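Local coordinates for protein FTT_1639c (Francisella tularensis subsp. tularensis, PDB 7KZW) that is of unknown function, being the beta-rich part of a predicted membrane protein that probably follows its transmembrane helix, at residues S35-I40 against K44-L49; K106-A111 against E115-G120; K61-A66 against G70-I75. The protein carries 3 engineered substitutions. One frame throughout, in Å; residues are numbered along the deposited sequence. Where two conformers were deposited one is given.

Along the chain interaction 1 comes first, interaction 3 second and interaction 2 last, each closing before the next opens. Their centres lie about 15 Å (1 and 2) and 16 Å (the other two pairs) apart. All three reach one mixed sheet. Interaction 1 is a loop packed just ahead of strand 48-58, which neighbours strand 102-111 of interaction 2; there Ile37, Thr46 and Phe48 meet Ala111. Interactions 2 and 3 are both beta hairpins, and Val107 touches the Phe62 ring across the interior. Ile40 packs on Gly70, joining interaction 1 to interaction 3. The hairpins are thus tied through the hydrophobic interior, and the loop packs beside both, through Ala111 and Gly70.

Interaction 1: S35-I40 against K44-L49; sequences SGIFNI and KPTEFL
Thr46 grips the backbone of Phe38 with two groups at once. Its OG1 takes the amide hydrogen from Phe38 N at 2.8 Å, almost straight at 168°, and its own N donates back to Phe38 O at 3.0 Å, reaching that oxygen from well above the carbonyl plane. With chi1 at -61°, OG1 stands beside the backbone N of Thr46 and the methyl CG2 is turned the other way. There the Ile37 side chain, in the one of two conformers given, crosses that of Thr46 at about a right angle, CD1 lying 3.8 Å from CG2. A threonine suits this place, since one branch is a hydroxyl and the other an apolar methyl. Next to it the edge of the Phe48 ring meets Ile37, CZ lying 3.9 Å from CG2, and Ala111 of strand 102-111 packs on all three: this is the dense, buried part. A water donating to both Phe38 O and Thr46 O closes the seam on the Phe48 side.

The other side is looser. Phe38 is exposed; its CB starts toward Lys44 O, 3.5 Å away, but the ring leads off. Here a second water donates to Gly36 O at 3.1 Å and bonds Thr46 OG1. The segments run at roughly a right angle, without regular strand pairing, so a side-chain hydroxyl stands in for a backbone carbonyl as acceptor and the loop is fastened just ahead of strand 48-58.

Interaction 2: K106-A111 against E115-G120; sequences KVIAYA and EYDRVG
Tyr110 and Glu115 lie side by side, pointing the same way, with the ring and carboxylate planes 55° apart; Tyr110 CE1 comes within 3.7 Å of Glu115 CB. The Tyr116 ring, on the other side of the sheet, offers its edge: CD1 lies 3.5 Å from Ala109 O, near the plane of the ring, and Phe28 meets it in an edge-to-face stack. These residues belong to a beta hairpin of strands 102-111 and 114-123, which run antiparallel with an angle of 164° between them.

Val107 with Arg118 and Ala109 with Tyr116 are the hydrogen-bonded pairs, each held by two reciprocal bonds: Val107 N gives to Arg118 O at 2.8 Å, and Arg118 N returns to Val107 O at 2.9 Å. Lys106 with Val119, Ile108 with Asp117 and Tyr110 with Glu115 are the non-hydrogen-bonded pairs. The face of Val107, Ala109, Tyr116 and Arg118 is turned to the interior. Val107 and Ala109, both compact, pack on Val50; Tyr116 adds its ring against Leu8, and Arg118 sends its guanidinium away to Leu8 O.

On the face of Ile108, Tyr110, Glu115 and Asp117, Ile108 flanks the two carboxylates. Its chi1 of -58° leaves CG2 anti to the backbone N, where it meets both acids, 3.6 Å from Glu115 OE2. That oxygen and Asp117 OD1 are themselves 2.6 Å apart, so one acid probably holds a proton. Lys106 NZ is not in contact with either but may ease the negative charge. At the far end of Tyr116 a water in the plane of the ring bridges the strands, bonding to OH at 2.8 Å and donating to Ala111 O at a short 2.5 Å.

Interaction 3: K61-A66 against G70-I75; sequences KFIYAA and GKQGEI
The Tyr64 ring lies across Gly73, whose CA approaches one face in a CH-pi contact, 3.9 Å from the centroid and 16° off the normal. Tyr64 reaches it because chi1 of 56° sets CG between its own N and carbonyl carbon, tipping the ring over the neighbouring strand. The ring occupies the space a beta carbon would need, so the bare CA of glycine lets it lie this close. Beside it, Ile75 CG2 touches Tyr64 CE2 and lies 3.7 Å from Phe62 CB.

On the face of Ile63 and Glu74, Ile63 CD1 (one of two conformers) packs 3.4 Å from Glu74 CG, and Lys61 NZ meets the carboxylate in a salt bridge whose two bonds are weak, 3.4 Å to OE2 and 3.5 Å to OE1.

Backbone bonds of an antiparallel hairpin hold these groups in place. Phe62 pairs with Ile75 and Tyr64 with Gly73, while Ala66 N donates to Lys71 O at 2.7 Å near the turn. Further out, Phe81 stacks on Tyr64 and Tyr105 meets Phe62 edge-to-face. The Phe62, Tyr64 and Ile75 face thus packs toward the interior, whereas the other mixes Ile63 with a charge pair that probably contributes only modestly.

Interaction 1: S35-I40 against K44-L49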
loop_
_atom_site.group_PDB
_atom_site.type_symbol
_atom_site.label_atom_id
_atom_site.label_comp_id
_atom_site.label_asym_id
_atom_site.label_seq_id
_atom_site.Cartn_x
_atom_site.Cartn_y
_atom_site.Cartn_z
ATOM N N SER A 35 -13.526 -10.713 -8.375
ATOM C CA SER A 35 -14.954 -10.822 -8.159
ATOM C C SER A 35 -15.238 -10.729 -6.665
ATOM O O SER A 35 -14.463 -11.222 -5.835
ATOM C CB SER A 35 -15.421 -12.167 -8.733
ATOM O OG SER A 35 -16.617 -12.598 -8.124
ATOM N N GLY A 36 -16.305 -10.001 -6.314
ATOM C CA GLY A 36 -16.733 -9.899 -4.935
ATOM C C GLY A 36 -15.943 -8.941 -4.076
ATOM O O GLY A 36 -16.072 -8.981 -2.850
ATOM N N ILE A 37 -15.084 -8.118 -4.666
ATOM C CA ILE A 37 -14.282 -7.155 -3.929
ATOM C C ILE A 37 -14.884 -5.775 -4.168
ATOM O O ILE A 37 -14.998 -5.338 -5.319
ATOM C CB ILE A 37 -12.813 -7.189 -4.370
ATOM C CG1 ILE A 37 -12.218 -8.580 -4.110
ATOM C CG2 ILE A 37 -12.034 -6.063 -3.653
ATOM C CD1 ILE A 37 -11.958 -8.823 -2.657
ATOM N N PHE A 38 -15.271 -5.096 -3.089
ATOM C CA PHE A 38 -15.958 -3.806 -3.136
ATOM C C PHE A 38 -15.203 -2.798 -2.306
ATOM O O PHE A 38 -14.457 -3.173 -1.385
ATOM C CB PHE A 38 -17.379 -3.954 -2.589
ATOM C CG PHE A 38 -18.180 -4.938 -3.373
ATOM C CD1 PHE A 38 -18.649 -4.603 -4.634
ATOM C CD2 PHE A 38 -18.398 -6.213 -2.903
ATOM C CE1 PHE A 38 -19.394 -5.503 -5.400
ATOM C CE2 PHE A 38 -19.132 -7.142 -3.658
ATOM C CZ PHE A 38 -19.635 -6.772 -4.911
ATOM N N ASN A 39 -15.327 -1.511 -2.678
ATOM C CA ASN A 39 -14.604 -0.425 -2.057
ATOM C C ASN A 39 -15.525 0.441 -1.204
ATOM O O ASN A 39 -16.730 0.170 -1.081
ATOM C CB ASN A 39 -13.801 0.367 -3.101
ATOM C CG ASN A 39 -14.674 1.090 -4.093
ATOM O OD1 ASN A 39 -15.612 1.751 -3.694
ATOM N ND2 ASN A 39 -14.353 0.996 -5.380
ATOM N N ILE A 40 -14.966 1.515 -0.627
ATOM C CA ILE A 40 -15.735 2.294 0.339
ATOM C C ILE A 40 -16.840 3.120 -0.293
ATOM O O ILE A 40 -17.642 3.754 0.410
ATOM C CB ILE A 40 -14.845 3.129 1.289
ATOM C CG1 ILE A 40 -13.989 4.129 0.513
ATOM C CG2 ILE A 40 -14.034 2.173 2.153
ATOM C CD1 ILE A 40 -13.113 5.000 1.471
ATOM N N LYS A 44 -21.258 -2.483 0.687
ATOM C CA LYS A 44 -20.612 -3.409 1.619
ATOM C C LYS A 44 -19.119 -3.527 1.307
ATOM O O LYS A 44 -18.682 -4.468 0.616
ATOM C CB LYS A 44 -21.321 -4.769 1.680
ATOM C CG LYS A 44 -20.664 -5.655 2.749
ATOM C CD LYS A 44 -21.363 -5.650 4.104
ATOM C CE LYS A 44 -20.568 -6.446 5.178
ATOM N NZ LYS A 44 -19.052 -6.355 5.124
ATOM N N PRO A 45 -18.306 -2.567 1.762
ATOM C CA PRO A 45 -16.860 -2.598 1.441
ATOM C C PRO A 45 -16.184 -3.843 1.989
ATOM O O PRO A 45 -16.430 -4.260 3.111
ATOM C CB PRO A 45 -16.322 -1.309 2.083
ATOM C CG PRO A 45 -17.602 -0.389 2.211
ATOM C CD PRO A 45 -18.688 -1.380 2.549
ATOM N N THR A 46 -15.293 -4.424 1.190
ATOM C CA THR A 46 -14.613 -5.643 1.580
ATOM C C THR A 46 -13.522 -5.299 2.596
ATOM O O THR A 46 -12.717 -4.381 2.362
ATOM C CB THR A 46 -13.934 -6.217 0.345
ATOM O OG1 THR A 46 -14.944 -6.516 -0.641
ATOM C CG2 THR A 46 -13.193 -7.507 0.727
ATOM N N GLU A 47 -13.468 -6.032 3.709
ATOM C CA GLU A 47 -12.391 -5.895 4.676
ATOM C C GLU A 47 -11.143 -6.593 4.147
ATOM O O GLU A 47 -11.191 -7.790 3.800
ATOM C CB GLU A 47 -12.750 -6.616 5.992
ATOM C CG GLU A 47 -13.151 -5.706 7.086
ATOM C CD GLU A 47 -13.509 -6.409 8.394
ATOM O OE1 GLU A 47 -12.941 -7.429 8.711
ATOM O OE2 GLU A 47 -14.493 -5.925 9.025
ATOM N N PHE A 48 -10.002 -5.914 4.174
ATOM C CA PHE A 48 -8.697 -6.527 3.964
ATOM C C PHE A 48 -7.999 -6.662 5.311
ATOM O O PHE A 48 -7.913 -5.670 6.068
ATOM C CB PHE A 48 -7.827 -5.673 3.034
ATOM C CG PHE A 48 -8.270 -5.751 1.589
ATOM C CD1 PHE A 48 -9.431 -5.170 1.148
ATOM C CD2 PHE A 48 -7.431 -6.378 0.651
ATOM C CE1 PHE A 48 -9.794 -5.225 -0.192
ATOM C CE2 PHE A 48 -7.808 -6.447 -0.725
ATOM C CZ PHE A 48 -9.008 -5.871 -1.124
ATOM N N LEU A 49 -7.634 -7.881 5.694
ATOM C CA LEU A 49 -6.975 -8.161 6.960
ATOM C C LEU A 49 -5.511 -8.292 6.582
ATOM O O LEU A 49 -5.125 -9.180 5.807
ATOM C CB LEU A 49 -7.557 -9.418 7.578
ATOM C CG LEU A 49 -9.066 -9.300 7.767
ATOM C CD1 LEU A 49 -9.556 -10.673 8.293
ATOM C CD2 LEU A 49 -9.465 -8.191 8.792
HETATM O O HOH W 1 -16.502 -8.362 0.108
HETATM O O HOH W 2 -12.777 -2.357 0.644
#

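Interaction 2: K106-A111 against E115-G120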
loop_
_atom_site.group_PDB
_atom_site.type_symbol
_atom_site.label_atom_id
_atom_site.label_comp_id
_atom_site.label_asym_id
_atom_site.label_seq_id
_atom_site.Cartn_x
_atom_site.Cartn_y
_atom_site.Cartn_z
ATOM N N LYS A 106 7.365 -6.549 3.614
ATOM C CA LYS A 106 6.555 -7.652 3.062
ATOM C C LYS A 106 5.118 -7.359 3.495
ATOM O O LYS A 106 4.873 -7.038 4.647
ATOM C CB LYS A 106 6.994 -9.010 3.590
ATOM C CG LYS A 106 6.094 -10.156 3.099
ATOM C CD LYS A 106 6.690 -11.526 3.574
ATOM C CE LYS A 106 5.925 -12.741 2.997
ATOM N NZ LYS A 106 6.217 -12.985 1.561
ATOM N N VAL A 107 4.187 -7.412 2.546
ATOM C CA VAL A 107 2.758 -7.238 2.807
ATOM C C VAL A 107 2.052 -8.530 2.488
ATOM O O VAL A 107 2.260 -9.092 1.406
ATOM C CB VAL A 107 2.171 -6.121 1.915
ATOM C CG1 VAL A 107 0.652 -6.005 2.133
ATOM C CG2 VAL A 107 2.905 -4.791 2.108
ATOM N N ILE A 108 1.186 -8.990 3.392
ATOM C CA ILE A 108 0.264 -10.065 3.078
ATOM C C ILE A 108 -1.110 -9.536 3.410
ATOM O O ILE A 108 -1.403 -9.225 4.585
ATOM C CB ILE A 108 0.542 -11.323 3.903
ATOM C CG1 ILE A 108 1.959 -11.795 3.667
ATOM C CG2 ILE A 108 -0.485 -12.435 3.516
ATOM C CD1 ILE A 108 2.316 -13.055 4.464
ATOM N N ALA A 109 -2.007 -9.487 2.432
ATOM C CA ALA A 109 -3.358 -8.953 2.636
ATOM C C ALA A 109 -4.390 -9.996 2.254
ATOM O O ALA A 109 -4.318 -10.579 1.166
ATOM C CB ALA A 109 -3.530 -7.673 1.813
ATOM N N TYR A 110 -5.344 -10.266 3.147
ATOM C CA TYR A 110 -6.370 -11.260 2.861
ATOM C C TYR A 110 -7.705 -10.569 2.662
ATOM O O TYR A 110 -8.157 -9.818 3.548
ATOM C CB TYR A 110 -6.536 -12.244 4.021
ATOM C CG TYR A 110 -5.326 -13.008 4.295
ATOM C CD1 TYR A 110 -5.073 -14.194 3.634
ATOM C CD2 TYR A 110 -4.410 -12.525 5.217
ATOM C CE1 TYR A 110 -3.876 -14.920 3.924
ATOM C CE2 TYR A 110 -3.293 -13.192 5.496
ATOM C CZ TYR A 110 -3.027 -14.372 4.866
ATOM O OH TYR A 110 -1.859 -15.016 5.224
ATOM N N ALA A 111 -8.414 -10.915 1.590
ATOM C CA ALA A 111 -9.755 -10.390 1.361
ATOM C C ALA A 111 -10.567 -11.517 0.767
ATOM O O ALA A 111 -10.116 -12.147 -0.199
ATOM C CB ALA A 111 -9.710 -9.188 0.397
ATOM N N GLU A 115 -5.390 -14.389 -0.816
ATOM C CA GLU A 115 -4.195 -13.781 -0.282
ATOM C C GLU A 115 -3.516 -12.978 -1.384
ATOM O O GLU A 115 -3.359 -13.481 -2.515
ATOM C CB GLU A 115 -3.238 -14.858 0.246
ATOM C CG GLU A 115 -1.894 -14.340 0.599
ATOM C CD GLU A 115 -0.919 -15.389 1.136
ATOM O OE1 GLU A 115 -1.351 -16.501 1.476
ATOM O OE2 GLU A 115 0.285 -15.074 1.188
ATOM N N TYR A 116 -3.147 -11.740 -1.069
ATOM C CA TYR A 116 -2.389 -10.857 -1.958
ATOM C C TYR A 116 -1.083 -10.522 -1.266
ATOM O O TYR A 116 -1.088 -10.026 -0.123
ATOM C CB TYR A 116 -3.205 -9.570 -2.292
ATOM C CG TYR A 116 -4.558 -9.930 -2.848
ATOM C CD1 TYR A 116 -5.647 -10.206 -2.013
ATOM C CD2 TYR A 116 -4.729 -10.166 -4.239
ATOM C CE1 TYR A 116 -6.887 -10.644 -2.529
ATOM C CE2 TYR A 116 -5.970 -10.590 -4.757
ATOM C CZ TYR A 116 -7.020 -10.841 -3.907
ATOM O OH TYR A 116 -8.236 -11.287 -4.414
ATOM N N ASP A 117 0.045 -10.739 -1.934
ATOM C CA ASP A 117 1.357 -10.542 -1.335
ATOM C C ASP A 117 2.129 -9.469 -2.077
ATOM O O ASP A 117 2.005 -9.327 -3.307
ATOM C CB ASP A 117 2.195 -11.776 -1.578
ATOM C CG ASP A 117 1.783 -12.937 -0.755
ATOM O OD1 ASP A 117 0.999 -12.794 0.194
ATOM O OD2 ASP A 117 2.243 -14.050 -1.086
ATOM N N ARG A 118 3.028 -8.795 -1.362
ATOM C CA ARG A 118 4.011 -7.941 -2.058
ATOM C C ARG A 118 5.263 -7.948 -1.208
ATOM O O ARG A 118 5.204 -7.614 -0.022
ATOM C CB ARG A 118 3.485 -6.523 -2.217
ATOM C CG ARG A 118 4.373 -5.619 -3.178
ATOM C CD ARG A 118 3.697 -5.456 -4.528
ATOM N NE ARG A 118 4.691 -5.020 -5.479
ATOM C CZ ARG A 118 4.465 -4.916 -6.761
ATOM N NH1 ARG A 118 3.264 -5.160 -7.272
ATOM N NH2 ARG A 118 5.473 -4.524 -7.554
ATOM N N VAL A 119 6.419 -8.263 -1.802
ATOM C CA VAL A 119 7.715 -8.087 -1.166
ATOM C C VAL A 119 8.461 -7.008 -1.962
ATOM O O VAL A 119 8.443 -7.043 -3.197
ATOM C CB VAL A 119 8.498 -9.401 -1.158
ATOM C CG1 VAL A 119 9.844 -9.203 -0.528
ATOM C CG2 VAL A 119 7.693 -10.486 -0.428
ATOM N N GLY A 120 9.084 -6.081 -1.267
ATOM C CA GLY A 120 9.682 -5.034 -2.058
ATOM C C GLY A 120 10.483 -4.054 -1.218
ATOM O O GLY A 120 10.733 -4.272 -0.028
HETATM O O HOH W 3 -10.404 -11.728 -2.695
#

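Interaction 3: K61-A66 against G70-I75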
loop_
_atom_site.group_PDB
_atom_site.type_symbol
_atom_site.label_atom_id
_atom_site.label_comp_id
_atom_site.label_asym_id
_atom_site.label_seq_id
_atom_site.Cartn_x
_atom_site.Cartn_y
_atom_site.Cartn_z
ATOM N N LYS A 61 6.531 5.255 5.481
ATOM C CA LYS A 61 5.309 4.857 6.185
ATOM C C LYS A 61 4.278 4.371 5.167
ATOM O O LYS A 61 4.253 4.820 4.016
ATOM C CB LYS A 61 4.715 6.018 6.982
ATOM C CG LYS A 61 4.305 7.201 6.121
ATOM C CD LYS A 61 3.808 8.377 7.032
ATOM C CE LYS A 61 3.382 9.594 6.214
ATOM N NZ LYS A 61 2.941 10.685 7.159
ATOM N N PHE A 62 3.413 3.456 5.605
ATOM C CA PHE A 62 2.261 3.064 4.805
ATOM C C PHE A 62 1.038 3.806 5.314
ATOM O O PHE A 62 0.827 3.917 6.525
ATOM C CB PHE A 62 1.942 1.575 5.027
ATOM C CG PHE A 62 2.923 0.601 4.363
ATOM C CD1 PHE A 62 2.727 0.164 3.049
ATOM C CD2 PHE A 62 4.031 0.161 5.075
ATOM C CE1 PHE A 62 3.618 -0.771 2.487
ATOM C CE2 PHE A 62 4.936 -0.778 4.499
ATOM C CZ PHE A 62 4.747 -1.188 3.221
ATOM N N ILE A 63 0.239 4.291 4.389
ATOM C CA ILE A 63 -1.055 4.939 4.634
ATOM C C ILE A 63 -2.139 4.016 4.115
ATOM O O ILE A 63 -1.991 3.430 3.029
ATOM C CB ILE A 63 -1.145 6.285 3.874
ATOM C CG1 ILE A 63 0.125 7.106 4.094
ATOM C CG2 ILE A 63 -2.417 7.054 4.283
ATOM C CD1 ILE A 63 0.242 7.492 5.495
ATOM N N TYR A 64 -3.227 3.859 4.878
ATOM C CA TYR A 64 -4.346 3.020 4.436
ATOM C C TYR A 64 -5.644 3.649 4.899
ATOM O O TYR A 64 -5.633 4.568 5.703
ATOM C CB TYR A 64 -4.212 1.593 5.007
ATOM C CG TYR A 64 -4.109 1.476 6.505
ATOM C CD1 TYR A 64 -5.212 1.166 7.266
ATOM C CD2 TYR A 64 -2.893 1.648 7.145
ATOM C CE1 TYR A 64 -5.120 1.043 8.643
ATOM C CE2 TYR A 64 -2.779 1.492 8.510
ATOM C CZ TYR A 64 -3.899 1.171 9.287
ATOM O OH TYR A 64 -3.830 1.045 10.666
ATOM N N ALA A 65 -6.768 3.145 4.367
ATOM C CA ALA A 65 -8.089 3.543 4.841
ATOM C C ALA A 65 -8.473 2.604 5.979
ATOM O O ALA A 65 -8.679 1.393 5.769
ATOM C CB ALA A 65 -9.107 3.474 3.702
ATOM N N ALA A 66 -8.530 3.140 7.206
ATOM C CA ALA A 66 -8.662 2.294 8.381
ATOM C C ALA A 66 -10.119 1.988 8.689
ATOM O O ALA A 66 -10.377 1.071 9.501
ATOM C CB ALA A 66 -8.058 3.013 9.592
ATOM N N GLY A 70 -13.243 6.023 5.304
ATOM C CA GLY A 70 -11.968 6.465 4.738
ATOM C C GLY A 70 -11.043 7.167 5.700
ATOM O O GLY A 70 -10.003 7.706 5.269
ATOM N N LYS A 71 -11.302 7.087 7.003
ATOM C CA LYS A 71 -10.343 7.702 7.910
ATOM C C LYS A 71 -8.994 7.006 7.749
ATOM O O LYS A 71 -8.933 5.777 7.697
ATOM C CB LYS A 71 -10.825 7.503 9.332
ATOM C CG LYS A 71 -9.946 8.235 10.330
ATOM C CD LYS A 71 -10.513 8.077 11.767
ATOM C CE LYS A 71 -9.597 8.707 12.817
ATOM N NZ LYS A 71 -9.240 10.124 12.466
ATOM N N GLN A 72 -7.920 7.782 7.680
ATOM C CA GLN A 72 -6.615 7.189 7.387
ATOM C C GLN A 72 -5.967 6.594 8.612
ATOM O O GLN A 72 -6.092 7.103 9.738
ATOM C CB GLN A 72 -5.637 8.164 6.745
ATOM C CG GLN A 72 -6.114 8.561 5.357
ATOM C CD GLN A 72 -5.151 9.542 4.664
ATOM O OE1 GLN A 72 -4.151 9.960 5.258
ATOM N NE2 GLN A 72 -5.432 9.866 3.402
ATOM N N GLY A 73 -5.259 5.513 8.378
ATOM C CA GLY A 73 -4.337 4.940 9.318
ATOM C C GLY A 73 -2.919 4.966 8.759
ATOM O O GLY A 73 -2.733 5.112 7.548
ATOM N N GLU A 74 -1.920 4.853 9.632
ATOM C CA GLU A 74 -0.530 4.809 9.196
ATOM C C GLU A 74 0.220 3.747 9.962
ATOM O O GLU A 74 -0.095 3.453 11.124
ATOM C CB GLU A 74 0.160 6.171 9.390
ATOM C CG GLU A 74 -0.614 7.368 8.824
ATOM C CD GLU A 74 0.228 8.669 8.800
ATOM O OE1 GLU A 74 1.260 8.712 9.503
ATOM O OE2 GLU A 74 -0.176 9.634 8.088
ATOM N N ILE A 75 1.186 3.132 9.301
ATOM C CA ILE A 75 1.997 2.126 10.009
ATOM C C ILE A 75 3.411 2.180 9.460
ATOM O O ILE A 75 3.625 2.402 8.255
ATOM C CB ILE A 75 1.368 0.729 9.902
ATOM C CG1 ILE A 75 2.178 -0.312 10.718
ATOM C CG2 ILE A 75 1.159 0.299 8.459
ATOM C CD1 ILE A 75 1.333 -1.620 10.891
HETATM O O HOH W 4 0.278 11.516 6.622
HETATM O O HOH W 5 -1.777 0.784 12.311
#